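Local coordinates for protein triphenylmethane reductase (Citrobacter sp., PDB 2JL1) that reduces triphenylmethane dyes, probably with NADPH as the hydride donor, on a Rossmann-type fold of the NmrA-like family, at residues Q11-V16 / R175-A179; G98-I102 / N132-T136; I161-A165 / F228-F234. One frame throughout, in Å; residues are numbered along the deposited sequence.

Interaction 1: Q11-V16 / R175-A179. With NAP (NADP nicotinamide-adenine-dinucleotide phosphate), chain B.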
loop_
_atom_site.group_PDB
_atom_site.type_symbol
_atom_site.label_atom_id
_atom_site.label_comp_id
_atom_site.label_asym_id
_atom_site.label_seq_id
_atom_site.Cartn_x
_atom_site.Cartn_y
_atom_site.Cartn_z
ATOM N N GLN A 11 0.557 -14.269 -20.418
ATOM C CA GLN A 11 1.619 -14.081 -21.405
ATOM C C GLN A 11 2.961 -13.954 -20.704
ATOM O O GLN A 11 3.912 -14.667 -21.037
ATOM C CB GLN A 11 1.307 -12.898 -22.348
ATOM C CG GLN A 11 -0.077 -13.048 -23.001
ATOM C CD GLN A 11 -0.422 -11.922 -23.952
ATOM O OE1 GLN A 11 0.088 -11.875 -25.069
ATOM N NE2 GLN A 11 -1.296 -11.009 -23.514
ATOM N N LEU A 12 3.032 -13.102 -19.685
ATOM C CA LEU A 12 4.301 -12.917 -18.975
ATOM C C LEU A 12 4.718 -14.176 -18.238
ATOM O O LEU A 12 5.872 -14.573 -18.316
ATOM C CB LEU A 12 4.221 -11.732 -17.989
ATOM C CG LEU A 12 5.517 -11.297 -17.289
ATOM C CD1 LEU A 12 6.461 -10.561 -18.257
ATOM C CD2 LEU A 12 5.189 -10.385 -16.085
ATOM N N GLY A 13 3.778 -14.772 -17.509
ATOM C CA GLY A 13 3.992 -15.998 -16.720
ATOM C C GLY A 13 4.486 -17.183 -17.533
ATOM O O GLY A 13 5.385 -17.906 -17.107
ATOM N N GLY A 14 3.893 -17.379 -18.710
ATOM C CA GLY A 14 4.287 -18.463 -19.630
ATOM C C GLY A 14 5.708 -18.255 -20.117
ATOM O O GLY A 14 6.479 -19.201 -20.206
ATOM N N LEU A 15 6.073 -17.006 -20.399
ATOM C CA LEU A 15 7.450 -16.690 -20.814
ATOM C C LEU A 15 8.468 -16.855 -19.671
ATOM O O LEU A 15 9.609 -17.249 -19.913
ATOM C CB LEU A 15 7.541 -15.290 -21.434
ATOM C CG LEU A 15 6.919 -15.004 -22.804
ATOM C CD1 LEU A 15 6.806 -13.470 -23.036
ATOM C CD2 LEU A 15 7.716 -15.661 -23.926
ATOM N N VAL A 16 8.068 -16.560 -18.437
ATOM C CA VAL A 16 8.945 -16.758 -17.272
ATOM C C VAL A 16 9.252 -18.259 -17.132
ATOM O O VAL A 16 10.402 -18.648 -16.960
ATOM C CB VAL A 16 8.337 -16.190 -15.939
ATOM C CG1 VAL A 16 9.088 -16.732 -14.707
ATOM C CG2 VAL A 16 8.424 -14.669 -15.905
ATOM N N ARG A 175 7.744 -8.125 -23.093
ATOM C CA ARG A 175 7.414 -9.139 -22.070
ATOM C C ARG A 175 8.505 -10.174 -21.991
ATOM O O ARG A 175 8.836 -10.641 -20.903
ATOM C CB ARG A 175 6.147 -9.883 -22.432
ATOM C CG ARG A 175 4.901 -9.224 -22.028
ATOM C CD ARG A 175 3.759 -10.210 -22.169
ATOM N NE ARG A 175 2.526 -9.442 -22.203
ATOM C CZ ARG A 175 1.919 -9.077 -23.326
ATOM N NH1 ARG A 175 2.404 -9.467 -24.496
ATOM N NH2 ARG A 175 0.811 -8.353 -23.264
ATOM N N ASN A 176 9.042 -10.547 -23.154
ATOM C CA ASN A 176 10.096 -11.546 -23.215
ATOM C C ASN A 176 11.302 -11.166 -22.368
ATOM O O ASN A 176 11.765 -11.965 -21.568
ATOM C CB ASN A 176 10.520 -11.842 -24.646
ATOM C CG ASN A 176 11.579 -12.891 -24.701
ATOM O OD1 ASN A 176 12.680 -12.647 -25.184
ATOM N ND2 ASN A 176 11.278 -14.058 -24.163
ATOM N N GLU A 177 11.786 -9.939 -22.520
ATOM C CA GLU A 177 12.941 -9.476 -21.736
ATOM C C GLU A 177 12.622 -9.284 -20.267
ATOM O O GLU A 177 13.466 -9.556 -19.424
ATOM C CB GLU A 177 13.541 -8.189 -22.312
ATOM C CG GLU A 177 14.112 -8.368 -23.707
ATOM C CD GLU A 177 14.677 -7.095 -24.278
ATOM O OE1 GLU A 177 13.945 -6.073 -24.391
ATOM O OE2 GLU A 177 15.847 -7.157 -24.664
ATOM N N LEU A 178 11.413 -8.832 -19.951
ATOM C CA LEU A 178 10.997 -8.726 -18.547
ATOM C C LEU A 178 10.894 -10.106 -17.912
ATOM O O LEU A 178 11.234 -10.289 -16.743
ATOM C CB LEU A 178 9.664 -8.014 -18.430
ATOM C CG LEU A 178 9.756 -6.558 -18.861
ATOM C CD1 LEU A 178 8.340 -5.963 -19.077
ATOM C CD2 LEU A 178 10.612 -5.764 -17.855
ATOM N N ALA A 179 10.456 -11.084 -18.699
ATOM C CA ALA A 179 10.342 -12.464 -18.217
ATOM C C ALA A 179 11.706 -13.074 -17.967
ATOM O O ALA A 179 11.897 -13.843 -17.018
ATOM C CB ALA A 179 9.576 -13.311 -19.217
HETATM P PA NAP B . -2.180 -11.657 -18.957
HETATM O O1A NAP B . -3.462 -10.933 -19.176
HETATM O O2A NAP B . -1.705 -12.459 -20.104
HETATM O O5B NAP B . -2.252 -12.584 -17.661
HETATM C C5B NAP B . -2.921 -12.234 -16.470
HETATM C C4B NAP B . -2.860 -13.493 -15.618
HETATM O O4B NAP B . -3.511 -13.293 -14.370
HETATM C C3B NAP B . -3.586 -14.620 -16.354
HETATM O O3B NAP B . -2.804 -15.785 -16.315
HETATM C C2B NAP B . -4.834 -14.836 -15.544
HETATM O O2B NAP B . -5.164 -16.188 -15.491
HETATM C C1B NAP B . -4.379 -14.391 -14.169
HETATM N N9A NAP B . -5.551 -14.105 -13.330
HETATM C C8A NAP B . -6.610 -13.285 -13.604
HETATM N N7A NAP B . -7.457 -13.335 -12.549
HETATM C C5A NAP B . -6.957 -14.192 -11.629
HETATM C C6A NAP B . -7.416 -14.618 -10.382
HETATM N N6A NAP B . -8.567 -14.172 -9.885
HETATM N N1A NAP B . -6.660 -15.516 -9.663
HETATM C C2A NAP B . -5.474 -15.997 -10.173
HETATM N N3A NAP B . -5.019 -15.570 -11.399
HETATM C C4A NAP B . -5.758 -14.685 -12.114
HETATM O O3 NAP B . -1.072 -10.536 -18.558
HETATM P PN NAP B . 0.479 -10.406 -18.969
HETATM O O1N NAP B . 1.097 -11.719 -18.722
HETATM O O2N NAP B . 0.572 -9.784 -20.318
HETATM O O5D NAP B . 1.044 -9.384 -17.813
HETATM C C5D NAP B . 1.109 -9.811 -16.459
HETATM C C4D NAP B . 0.613 -8.772 -15.446
HETATM O O4D NAP B . 1.288 -7.545 -15.665
HETATM C C3D NAP B . -0.879 -8.462 -15.593
HETATM O O3D NAP B . -1.722 -9.241 -14.784
HETATM C C2D NAP B . -0.994 -6.989 -15.250
HETATM O O2D NAP B . -1.222 -6.728 -13.880
HETATM C C1D NAP B . 0.383 -6.455 -15.582
HETATM N N1N NAP B . 0.286 -5.683 -16.831
HETATM C C2N NAP B . 1.354 -4.910 -17.160
HETATM C C3N NAP B . 1.316 -4.130 -18.280
HETATM C C7N NAP B . 2.458 -3.277 -18.633
HETATM O O7N NAP B . 2.379 -2.603 -19.886
HETATM N N7N NAP B . 3.449 -3.170 -17.740
HETATM C C4N NAP B . 0.210 -4.204 -19.152
HETATM C C5N NAP B . -0.822 -5.061 -18.858
HETATM C C6N NAP B . -0.801 -5.766 -17.650
HETATM P P2B NAP B . -6.230 -16.847 -16.509
HETATM O O1X NAP B . -5.439 -17.491 -17.631
HETATM O O2X NAP B . -7.183 -15.818 -17.093
HETATM O O3X NAP B . -6.983 -17.872 -15.686
#

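Interaction 2: G98-I102 / N132-T136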
loop_
_atom_site.group_PDB
_atom_site.type_symbol
_atom_site.label_atom_id
_atom_site.label_comp_id
_atom_site.label_asym_id
_atom_site.label_seq_id
_atom_site.Cartn_x
_atom_site.Cartn_y
_atom_site.Cartn_z
ATOM N N GLY A 98 4.893 -19.533 4.795
ATOM C CA GLY A 98 6.321 -19.519 5.089
ATOM C C GLY A 98 7.215 -19.464 3.854
ATOM O O GLY A 98 8.331 -20.012 3.849
ATOM N N VAL A 99 6.714 -18.813 2.804
ATOM C CA VAL A 99 7.484 -18.565 1.574
ATOM C C VAL A 99 8.786 -17.855 1.971
ATOM O O VAL A 99 8.757 -16.912 2.759
ATOM C CB VAL A 99 6.639 -17.761 0.540
ATOM C CG1 VAL A 99 7.480 -17.239 -0.598
ATOM C CG2 VAL A 99 5.508 -18.632 -0.025
ATOM N N LYS A 100 9.915 -18.349 1.476
ATOM C CA LYS A 100 11.225 -17.841 1.872
ATOM C C LYS A 100 11.713 -16.621 1.071
ATOM O O LYS A 100 12.527 -15.841 1.570
ATOM C CB LYS A 100 12.264 -18.967 1.799
ATOM C CG LYS A 100 12.011 -20.117 2.789
ATOM C CD LYS A 100 12.243 -19.680 4.238
ATOM C CE LYS A 100 11.977 -20.811 5.220
ATOM N NZ LYS A 100 10.519 -21.155 5.354
ATOM N N HIS A 101 11.227 -16.457 -0.159
ATOM C CA HIS A 101 11.612 -15.318 -1.015
ATOM C C HIS A 101 10.429 -14.930 -1.885
ATOM O O HIS A 101 9.825 -15.791 -2.502
ATOM C CB HIS A 101 12.821 -15.657 -1.927
ATOM C CG HIS A 101 13.964 -16.303 -1.204
ATOM N ND1 HIS A 101 14.990 -15.582 -0.634
ATOM C CD2 HIS A 101 14.228 -17.607 -0.941
ATOM C CE1 HIS A 101 15.839 -16.413 -0.053
ATOM N NE2 HIS A 101 15.398 -17.647 -0.222
ATOM N N ILE A 102 10.103 -13.642 -1.940
ATOM C CA ILE A 102 9.041 -13.202 -2.826
ATOM C C ILE A 102 9.524 -12.148 -3.844
ATOM O O ILE A 102 10.061 -11.110 -3.459
ATOM C CB ILE A 102 7.817 -12.702 -2.025
ATOM C CG1 ILE A 102 6.670 -12.313 -2.952
ATOM C CG2 ILE A 102 8.189 -11.524 -1.127
ATOM C CD1 ILE A 102 5.302 -12.622 -2.342
ATOM N N ASN A 132 8.070 -9.257 6.191
ATOM C CA ASN A 132 9.476 -9.574 6.505
ATOM C C ASN A 132 10.091 -10.686 5.632
ATOM O O ASN A 132 11.200 -11.154 5.915
ATOM C CB ASN A 132 9.633 -9.928 7.997
ATOM C CG ASN A 132 9.233 -8.778 8.912
ATOM O OD1 ASN A 132 9.508 -7.611 8.607
ATOM N ND2 ASN A 132 8.571 -9.097 10.032
ATOM N N ILE A 133 9.378 -11.129 4.592
ATOM C CA ILE A 133 9.978 -12.043 3.616
ATOM C C ILE A 133 10.952 -11.252 2.733
ATOM O O ILE A 133 10.596 -10.183 2.217
ATOM C CB ILE A 133 8.920 -12.756 2.718
ATOM C CG1 ILE A 133 7.847 -13.478 3.546
ATOM C CG2 ILE A 133 9.594 -13.741 1.746
ATOM C CD1 ILE A 133 6.645 -14.020 2.667
ATOM N N PRO A 134 12.192 -11.765 2.561
ATOM C CA PRO A 134 13.147 -11.191 1.600
ATOM C C PRO A 134 12.472 -11.013 0.247
ATOM O O PRO A 134 11.914 -11.981 -0.279
ATOM C CB PRO A 134 14.218 -12.281 1.488
ATOM C CG PRO A 134 14.156 -13.009 2.801
ATOM C CD PRO A 134 12.744 -12.940 3.265
ATOM N N TYR A 135 12.519 -9.798 -0.304
ATOM C CA TYR A 135 11.733 -9.448 -1.507
ATOM C C TYR A 135 12.637 -9.020 -2.649
ATOM O O TYR A 135 13.795 -8.630 -2.444
ATOM C CB TYR A 135 10.730 -8.304 -1.219
ATOM C CG TYR A 135 11.429 -6.995 -0.881
ATOM C CD1 TYR A 135 11.849 -6.118 -1.893
ATOM C CD2 TYR A 135 11.719 -6.662 0.448
ATOM C CE1 TYR A 135 12.515 -4.929 -1.589
ATOM C CE2 TYR A 135 12.383 -5.473 0.765
ATOM C CZ TYR A 135 12.788 -4.627 -0.251
ATOM O OH TYR A 135 13.455 -3.475 0.059
ATOM N N THR A 136 12.098 -9.094 -3.859
ATOM C CA THR A 136 12.666 -8.406 -5.005
ATOM C C THR A 136 11.507 -7.747 -5.734
ATOM O O THR A 136 10.580 -8.422 -6.161
ATOM C CB THR A 136 13.372 -9.338 -6.005
ATOM O OG1 THR A 136 14.372 -10.132 -5.332
ATOM C CG2 THR A 136 14.065 -8.487 -7.090
#

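Interaction 3: I161-A165 / F228-F234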
loop_
_atom_site.group_PDB
_atom_site.type_symbol
_atom_site.label_atom_id
_atom_site.label_comp_id
_atom_site.label_asym_id
_atom_site.label_seq_id
_atom_site.Cartn_x
_atom_site.Cartn_y
_atom_site.Cartn_z
ATOM N N ILE A 161 0.093 5.581 -38.087
ATOM C CA ILE A 161 -0.084 5.203 -36.687
ATOM C C ILE A 161 -0.751 6.409 -36.033
ATOM O O ILE A 161 -0.186 7.500 -36.055
ATOM C CB ILE A 161 1.268 4.945 -35.980
ATOM C CG1 ILE A 161 1.993 3.753 -36.611
ATOM C CG2 ILE A 161 1.058 4.702 -34.494
ATOM C CD1 ILE A 161 3.448 3.550 -36.081
ATOM N N VAL A 162 -1.953 6.211 -35.479
ATOM C CA VAL A 162 -2.743 7.293 -34.881
ATOM C C VAL A 162 -2.710 7.166 -33.348
ATOM O O VAL A 162 -3.099 6.122 -32.788
ATOM C CB VAL A 162 -4.222 7.282 -35.428
ATOM C CG1 VAL A 162 -5.057 8.417 -34.836
ATOM C CG2 VAL A 162 -4.238 7.400 -36.933
ATOM N N THR A 163 -2.169 8.180 -32.673
ATOM C CA THR A 163 -2.102 8.184 -31.205
ATOM C C THR A 163 -2.338 9.575 -30.684
ATOM O O THR A 163 -2.156 10.536 -31.401
ATOM C CB THR A 163 -0.674 7.837 -30.677
ATOM O OG1 THR A 163 0.155 9.002 -30.760
ATOM C CG2 THR A 163 -0.039 6.722 -31.460
ATOM N N ASN A 164 -2.675 9.685 -29.404
ATOM C CA ASN A 164 -2.623 10.987 -28.740
ATOM C C ASN A 164 -1.411 11.127 -27.808
ATOM O O ASN A 164 -1.484 11.853 -26.819
ATOM C CB ASN A 164 -3.933 11.271 -27.980
ATOM C CG ASN A 164 -4.321 10.147 -27.037
ATOM O OD1 ASN A 164 -4.346 8.984 -27.429
ATOM N ND2 ASN A 164 -4.637 10.486 -25.786
ATOM N N ALA A 165 -0.288 10.493 -28.167
ATOM C CA ALA A 165 0.934 10.498 -27.343
ATOM C C ALA A 165 1.880 11.659 -27.615
ATOM O O ALA A 165 2.849 11.852 -26.884
ATOM C CB ALA A 165 1.698 9.181 -27.514
ATOM N N PHE A 228 -6.959 13.277 -27.268
ATOM C CA PHE A 228 -7.576 12.231 -26.475
ATOM C C PHE A 228 -8.945 11.787 -27.024
ATOM O O PHE A 228 -9.188 10.590 -27.231
ATOM C CB PHE A 228 -7.729 12.708 -25.036
ATOM C CG PHE A 228 -8.248 11.654 -24.088
ATOM C CD1 PHE A 228 -7.365 10.817 -23.411
ATOM C CD2 PHE A 228 -9.613 11.523 -23.842
ATOM C CE1 PHE A 228 -7.835 9.849 -22.517
ATOM C CE2 PHE A 228 -10.087 10.547 -22.955
ATOM C CZ PHE A 228 -9.190 9.712 -22.296
ATOM N N GLU A 229 -9.834 12.745 -27.250
ATOM C CA GLU A 229 -11.200 12.421 -27.678
ATOM C C GLU A 229 -11.210 11.947 -29.140
ATOM O O GLU A 229 -11.951 11.032 -29.495
ATOM C CB GLU A 229 -12.153 13.610 -27.442
ATOM C CG GLU A 229 -13.542 13.257 -26.835
ATOM C CD GLU A 229 -13.489 12.554 -25.453
ATOM O OE1 GLU A 229 -13.911 11.380 -25.387
ATOM O OE2 GLU A 229 -13.042 13.158 -24.434
ATOM N N GLU A 230 -10.359 12.528 -29.977
ATOM C CA GLU A 230 -10.201 12.017 -31.333
ATOM C C GLU A 230 -9.660 10.575 -31.338
ATOM O O GLU A 230 -10.116 9.749 -32.122
ATOM C CB GLU A 230 -9.316 12.932 -32.156
ATOM C CG GLU A 230 -9.986 14.256 -32.535
ATOM C CD GLU A 230 -9.018 15.234 -33.164
ATOM O OE1 GLU A 230 -7.840 15.304 -32.738
ATOM O OE2 GLU A 230 -9.439 15.943 -34.097
ATOM N N GLU A 231 -8.712 10.274 -30.455
ATOM C CA GLU A 231 -8.192 8.904 -30.328
ATOM C C GLU A 231 -9.279 7.892 -29.950
ATOM O O GLU A 231 -9.459 6.892 -30.650
ATOM C CB GLU A 231 -7.032 8.827 -29.329
ATOM C CG GLU A 231 -6.361 7.432 -29.256
ATOM C CD GLU A 231 -5.607 7.047 -30.536
ATOM O OE1 GLU A 231 -5.248 7.940 -31.340
ATOM O OE2 GLU A 231 -5.375 5.844 -30.733
ATOM N N LYS A 232 -9.979 8.160 -28.845
ATOM C CA LYS A 232 -11.064 7.306 -28.342
ATOM C C LYS A 232 -12.040 6.950 -29.457
ATOM O O LYS A 232 -12.382 5.768 -29.628
ATOM C CB LYS A 232 -11.782 7.986 -27.174
ATOM C CG LYS A 232 -12.327 7.043 -26.102
ATOM C CD LYS A 232 -12.392 7.721 -24.722
ATOM C CE LYS A 232 -13.737 8.421 -24.483
ATOM N NZ LYS A 232 -13.866 9.087 -23.130
ATOM N N ASN A 233 -12.456 7.959 -30.229
ATOM C CA ASN A 233 -13.362 7.787 -31.368
ATOM C C ASN A 233 -12.771 7.040 -32.567
ATOM O O ASN A 233 -13.478 6.273 -33.246
ATOM C CB ASN A 233 -13.869 9.148 -31.855
ATOM C CG ASN A 233 -14.640 9.914 -30.790
ATOM O OD1 ASN A 233 -14.922 9.400 -29.699
ATOM N ND2 ASN A 233 -14.994 11.151 -31.109
ATOM N N PHE A 234 -11.496 7.280 -32.847
ATOM C CA PHE A 234 -10.798 6.589 -33.929
ATOM C C PHE A 234 -10.775 5.080 -33.653
ATOM O O PHE A 234 -11.026 4.270 -34.547
ATOM C CB PHE A 234 -9.367 7.144 -34.109
ATOM C CG PHE A 234 -8.469 6.253 -34.932
ATOM C CD1 PHE A 234 -8.544 6.265 -36.326
ATOM C CD2 PHE A 234 -7.575 5.381 -34.311
ATOM C CE1 PHE A 234 -7.730 5.433 -37.087
ATOM C CE2 PHE A 234 -6.750 4.545 -35.065
ATOM C CZ PHE A 234 -6.828 4.569 -36.457
#

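Interaction 1: Q11-V16 / R175-A179
The amide of Gln-11 stacks over one face of the Arg-175 guanidinium, with Gln-11 CD 3.6 Å above the plane and over its centre, and the two planes tilted by 31°. No hydrogen bond joins them: Gln-11 OE1 sits 3.4 Å from Arg-175 NH1 at a poor angle, and NE2 faces NH2 as donor to donor. Arg-175 gets there by an extended chain whose CD passes 3.6 Å from Gln-11 CB. Arg-175 NE donates to NAP O2N at 2.7 Å, along a rather bent path of 134°. Leu-12 N grips O1N of the same phosphate at 2.6 Å, and Gln-11 N takes O2A of the next at 2.9 Å; both bonds are nearly straight.

Farther along both helices, Ala-179 CB touches Leu-15 CB (3.6 Å) and Val-16; the CA atoms of Val-16 and Ala-179 are the nearest pair, 4.6 Å apart. Leu-15 crosses Arg-175 at about a right angle. With CG anti to the backbone N (chi1 -173°), Leu-12 carries CD1 toward the Arg-175 carbonyl and Leu-178 CB. Backbone amides at the start of helix 11-20 holding the pyrophosphate are the hallmark of the Rossmann dinucleotide-binding fold; here an arginine from helix 175-186 adds to the grip.

Interaction 2: G98-I102 / N132-T136
Ile-102 and Tyr-135 form a parallel beta bridge, and two backbone bonds define it: Ile-102 N donates to Pro-134 O at 3.0 Å, and Thr-136 N donates to Ile-102 O at 2.9 Å. The same carbonyls also receive CA-H contacts, Tyr-135 CA on Ile-102 O and His-101 CA on Pro-134 O.

The tight part lies on the buried side, where Ile-133 pushes into the bend before strand 101-107. Ile-133 CG2, anti to the backbone N, meets Val-99 O at 3.4 Å and Ile-102 CG2 at 3.9 Å. The two isoleucines cross at about a right angle. The other branch of Ile-133 bears on the same Val-99 carbonyl through CG1 and CD1, so one side chain touches both that carbonyl and the Ile-102 methyl.

Towards solvent, Pro-134 CD is still close to Lys-100 O, at 3.4 Å, but the fit then loosens. Pro-134 CB only grazes His-101 ND1 at 4.0 Å, with the imidazole met obliquely. The exposed Lys-100 points away and folds back, Lys-100 NZ donating to Gly-98 O at 2.9 Å.

The contact joins the starts of both strands of the beta-alpha-beta unit made with helix 117-130. Ile-128 of that helix covers Ile-102 and Tyr-135, strand 69-72 pairs with His-101, and strand 194-198 flanks Tyr-135 and Thr-136.

Interaction 3: I161-A165 / F228-F234
Val-162 and Phe-234 meet where the small two-stranded parallel sheet, 160-163 with 222-225, is covered by helix 228-237, which follows the second of those strands. The helix runs across strand 161-163 at 127° between their N-to-C directions, with 8.7 Å between the axes at closest approach. The aromatic ring of Phe-234 presents one face to Val-162: Val-162 CB stands 3.9 Å from the ring centroid and 18° off its normal, a CH-pi contact displaced toward the rim. The valine methyls straddle this point, CG1 over the CG-CD2 side and CG2 near CE1 and CZ.

One turn earlier, Glu-231 starts with CG anti to the backbone N and bends at chi2, which swings its carboxylate against the strand. Glu-231 OE2 and OE1 both lie close to Val-162 O, 3.1 and 3.2 Å, acceptors facing an acceptor, and OE1 also meets Thr-163 CA. Crowding by a carbonyl oxygen in this buried setting would probably raise the pKa of the acid.

The strand ends in an ST turn, with Ala-165 N donating to Thr-163 OG1 at 3.0 Å; that hydroxyl is also hydrogen-bonded to His-223 of the partner strand. Asn-164, within the turn, points to the beginning of the helix. The Asn-164 and Glu-231 side chains cross at about a right angle, though their amide and carboxylate planes are only 18° apart, and Asn-164 OD1 is pressed to 3.1 Å from Glu-231 CG, a buried oxygen with no polar partner in the model. Asn-164 ND2 approaches Phe-228 CD1 at 3.6 Å, the amide standing steeply to the ring, and its hydrogen bond goes to Ala-249 O of helix 242-256. The same helix packs on Glu-231 through Tyr-252 and flanks Phe-228 through Glu-246, which also forms a salt bridge with Lys-232.

Overall arrangement
Only interaction 1 touches NADP; its centre is about 7 Å from that of the chain. Interaction 2 lies in the seven-stranded Rossmann sheet, about 21 Å from interaction 1, centre to centre, and the side chain of Ile-102 remains about 14 Å from the cofactor. In sequence it is nested within the loop that interaction 1 closes. Interaction 3 belongs to the separate two-stranded sheet, about 29 Å from interaction 1 between centres and about 17 Å between nearest atoms. These two cross along the chain, their segments alternating; strand 160-163 is followed by helix 175-186, which carries Arg-175. Interactions 2 and 3 are on opposite sides of the chain's centre, their own centres about 42 Å apart.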